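Local coordinates for glycerol uptake operon antiterminator regulatory protein (Listeria monocytogenes str. 4b, PDB 3KTS), which probably regulates expression of the glycerol uptake operon by transcription antitermination, responding to glycerol 3-phosphate, at residues T31-L36 with K55-H60. Sequence-based numbering, arbitrary orientation.
Sequences TYMVML and KKVLLH
Met33 and Met35 run beside Val57 and Leu59 in parallel register, the two short strands inclined by 27° and joined by five backbone hydrogen bonds, from Lys56 N to Thr31 O at one end to His60 N to Met35 O (3.1 Å) at the other. With helix 43-52 between them, they form a right-handed beta-alpha-beta unit of the TIM barrel, and their two faces illustrate how such a sheet divides its side chains. Inside the barrel, Val34 packs against both Leu58 and His60, with Ile13 of the adjoining strand 12-16 touching Val34 and Leu58, and Arg107 of strand 103-109 touching His60. Val34 CG2 touches Leu58 CD1 at 3.9 Å, while Val34 CG1 reaches the edge of the His60 imidazole at CD2 (3.7 Å). On the opposite face, toward the helices, the methionines take over: Met35 bends at its last torsion (chi3 -86°) and lays CE across Val57 CG1, 3.8 Å away, and Met33 CG lies alongside Val57 CG2. At the N-terminal mouth of the barrel, the Tyr32 ring stands beside Leu58, and Phe7 meets it edge-to-face. Lys56 crosses one face of this ring obliquely, its CB 3.7 Å from the Tyr32 ring centroid in a CH-pi contact. Farther along the chain, Lys56 CD comes to 3.5 Å from Tyr32 OH.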
ATOM      1  N   THR A  31      -4.829   2.709 -12.656  1.00 95.50           N
ATOM      2  CA  THR A  31      -4.975   1.245 -12.662  1.00 92.65           C
ATOM      3  C   THR A  31      -4.911   0.566 -11.276  1.00 90.42           C
ATOM      4  O   THR A  31      -5.740  -0.296 -10.978  1.00 86.87           O
ATOM      5  CB  THR A  31      -4.020   0.558 -13.697  1.00 98.47           C
ATOM      6  OG1 THR A  31      -3.885  -0.838 -13.389  1.00 80.41           O
ATOM      7  CG2 THR A  31      -2.633   1.222 -13.726  1.00 93.85           C
ATOM      8  N   TYR A  32      -3.946   0.952 -10.439  1.00 87.29           N
ATOM      9  CA  TYR A  32      -3.828   0.393  -9.074  1.00 82.92           C
ATOM     10  C   TYR A  32      -4.629   1.143  -8.007  1.00 82.14           C
ATOM     11  O   TYR A  32      -4.624   2.379  -7.959  1.00 77.25           O
ATOM     12  CB  TYR A  32      -2.367   0.310  -8.639  1.00 81.63           C
ATOM     13  CG  TYR A  32      -1.672  -0.957  -9.069  1.00 80.30           C
ATOM     14  CD1 TYR A  32      -1.005  -1.033 -10.288  1.00 69.85           C
ATOM     15  CD2 TYR A  32      -1.671  -2.079  -8.246  1.00 83.45           C
ATOM     16  CE1 TYR A  32      -0.362  -2.197 -10.677  1.00 82.56           C
ATOM     17  CE2 TYR A  32      -1.030  -3.243  -8.622  1.00 78.54           C
ATOM     18  CZ  TYR A  32      -0.382  -3.296  -9.838  1.00 85.33           C
ATOM     19  OH  TYR A  32       0.238  -4.462 -10.210  1.00104.54           O
ATOM     20  N   MET A  33      -5.309   0.383  -7.153  1.00 79.86           N
ATOM     21  CA  MET A  33      -6.078   0.947  -6.044  1.00 83.68           C
ATOM     22  C   MET A  33      -5.678   0.317  -4.706  1.00 83.49           C
ATOM     23  O   MET A  33      -5.069  -0.759  -4.670  1.00 84.90           O
ATOM     24  CB  MET A  33      -7.580   0.778  -6.280  1.00 80.15           C
ATOM     25  CG  MET A  33      -8.107  -0.626  -6.008  1.00 84.01           C
ATOM     26  SD  MET A  33      -9.794  -0.590  -5.377  1.00 93.94           S
ATOM     27  CE  MET A  33     -10.726  -0.417  -6.896  1.00112.24           C
ATOM     28  N   VAL A  34      -6.022   0.991  -3.613  1.00 74.90           N
ATOM     29  CA  VAL A  34      -5.753   0.474  -2.278  1.00 77.02           C
ATOM     30  C   VAL A  34      -7.041   0.314  -1.477  1.00 76.92           C
ATOM     31  O   VAL A  34      -7.870   1.223  -1.429  1.00 77.51           O
ATOM     32  CB  VAL A  34      -4.788   1.389  -1.501  1.00 75.97           C
ATOM     33  CG1 VAL A  34      -4.760   1.006  -0.029  1.00 73.44           C
ATOM     34  CG2 VAL A  34      -3.392   1.320  -2.103  1.00 84.07           C
ATOM     35  N   MET A  35      -7.203  -0.847  -0.851  1.00 74.85           N
ATOM     36  CA  MET A  35      -8.397  -1.134  -0.065  1.00 81.68           C
ATOM     37  C   MET A  35      -8.075  -1.204   1.424  1.00 77.75           C
ATOM     38  O   MET A  35      -7.326  -2.075   1.866  1.00 83.64           O
ATOM     39  CB  MET A  35      -9.041  -2.443  -0.527  1.00 85.52           C
ATOM     40  CG  MET A  35     -10.544  -2.357  -0.732  1.00 81.52           C
ATOM     41  SD  MET A  35     -11.245  -3.884  -1.388  1.00 89.56           S
ATOM     42  CE  MET A  35     -11.018  -3.633  -3.146  1.00 89.50           C
ATOM     43  N   LEU A  36      -8.645  -0.281   2.192  1.00 67.23           N
ATOM     44  CA  LEU A  36      -8.120   0.048   3.511  1.00 73.09           C
ATOM     45  C   LEU A  36      -8.797  -0.783   4.596  1.00 70.33           C
ATOM     46  O   LEU A  36      -8.192  -1.692   5.164  1.00 82.01           O
ATOM     47  CB  LEU A  36      -8.298   1.540   3.803  1.00 73.99           C
ATOM     48  CG  LEU A  36      -7.138   2.452   3.402  1.00 83.21           C
ATOM     49  CD1 LEU A  36      -7.604   3.894   3.283  1.00 94.31           C
ATOM     50  CD2 LEU A  36      -5.993   2.335   4.398  1.00 79.48           C
ATOM     51  N   LYS A  55      -9.156  -2.873 -12.516  1.00 96.55           N
ATOM     52  CA  LYS A  55      -8.388  -2.266 -11.434  1.00 90.35           C
ATOM     53  C   LYS A  55      -7.637  -3.325 -10.649  1.00 92.12           C
ATOM     54  O   LYS A  55      -8.217  -4.329 -10.232  1.00 95.63           O
ATOM     55  CB  LYS A  55      -9.290  -1.454 -10.488  1.00 90.01           C
ATOM     56  CG  LYS A  55     -10.076  -0.321 -11.146  1.00 83.77           C
ATOM     57  CD  LYS A  55      -9.153   0.611 -11.899  1.00 88.59           C
ATOM     58  CE  LYS A  55      -9.909   1.498 -12.856  1.00 94.71           C
ATOM     59  NZ  LYS A  55     -10.551   2.624 -12.136  1.00 94.76           N
ATOM     60  N   LYS A  56      -6.343  -3.094 -10.454  1.00 88.95           N
ATOM     61  CA  LYS A  56      -5.515  -3.987  -9.653  1.00 89.72           C
ATOM     62  C   LYS A  56      -5.529  -3.570  -8.173  1.00 84.48           C
ATOM     63  O   LYS A  56      -5.415  -2.388  -7.853  1.00 79.15           O
ATOM     64  CB  LYS A  56      -4.100  -4.048 -10.222  1.00 87.60           C
ATOM     65  CG  LYS A  56      -3.984  -4.894 -11.489  1.00 99.52           C
ATOM     66  CD  LYS A  56      -2.642  -4.699 -12.179  1.00110.79           C
ATOM     67  CE  LYS A  56      -2.326  -5.837 -13.137  1.00118.42           C
ATOM     68  NZ  LYS A  56      -1.677  -6.986 -12.441  1.00121.87           N
ATOM     69  N   VAL A  57      -5.682  -4.547  -7.282  1.00 82.83           N
ATOM     70  CA  VAL A  57      -5.941  -4.266  -5.864  1.00 83.13           C
ATOM     71  C   VAL A  57      -4.744  -4.513  -4.934  1.00 85.26           C
ATOM     72  O   VAL A  57      -4.138  -5.591  -4.938  1.00 83.53           O
ATOM     73  CB  VAL A  57      -7.187  -5.038  -5.343  1.00 78.18           C
ATOM     74  CG1 VAL A  57      -7.459  -4.729  -3.871  1.00 78.39           C
ATOM     75  CG2 VAL A  57      -8.398  -4.682  -6.161  1.00 78.58           C
ATOM     76  N   LEU A  58      -4.414  -3.486  -4.153  1.00 80.75           N
ATOM     77  CA  LEU A  58      -3.497  -3.612  -3.029  1.00 78.35           C
ATOM     78  C   LEU A  58      -4.335  -3.655  -1.751  1.00 73.51           C
ATOM     79  O   LEU A  58      -5.009  -2.679  -1.408  1.00 71.43           O
ATOM     80  CB  LEU A  58      -2.503  -2.446  -3.014  1.00 73.42           C
ATOM     81  CG  LEU A  58      -1.724  -2.242  -4.325  1.00 79.34           C
ATOM     82  CD1 LEU A  58      -1.074  -0.860  -4.411  1.00 67.30           C
ATOM     83  CD2 LEU A  58      -0.692  -3.352  -4.545  1.00 52.48           C
ATOM     84  N   LEU A  59      -4.309  -4.795  -1.067  1.00 67.05           N
ATOM     85  CA  LEU A  59      -5.181  -5.022   0.087  1.00 73.86           C
ATOM     86  C   LEU A  59      -4.465  -4.958   1.436  1.00 73.51           C
ATOM     87  O   LEU A  59      -3.480  -5.661   1.664  1.00 73.35           O
ATOM     88  CB  LEU A  59      -5.920  -6.364  -0.051  1.00 70.24           C
ATOM     89  CG  LEU A  59      -6.742  -6.834   1.158  1.00 62.95           C
ATOM     90  CD1 LEU A  59      -7.901  -5.880   1.458  1.00 85.20           C
ATOM     91  CD2 LEU A  59      -7.250  -8.263   0.981  1.00 74.22           C
ATOM     92  N   HIS A  60      -4.989  -4.125   2.330  1.00 74.78           N
ATOM     93  CA  HIS A  60      -4.504  -4.071   3.702  1.00 84.19           C
ATOM     94  C   HIS A  60      -4.875  -5.316   4.491  1.00 86.85           C
ATOM     95  O   HIS A  60      -6.018  -5.475   4.927  1.00 89.41           O
ATOM     96  CB  HIS A  60      -5.018  -2.823   4.404  1.00 89.37           C
ATOM     97  CG  HIS A  60      -4.176  -1.619   4.152  1.00103.84           C
ATOM     98  ND1 HIS A  60      -3.071  -1.317   4.916  1.00111.11           N
ATOM     99  CD2 HIS A  60      -4.255  -0.659   3.202  1.00111.52           C
ATOM    100  CE1 HIS A  60      -2.512  -0.213   4.453  1.00120.20           C
ATOM    101  NE2 HIS A  60      -3.212   0.208   3.415  1.00113.83           N
TER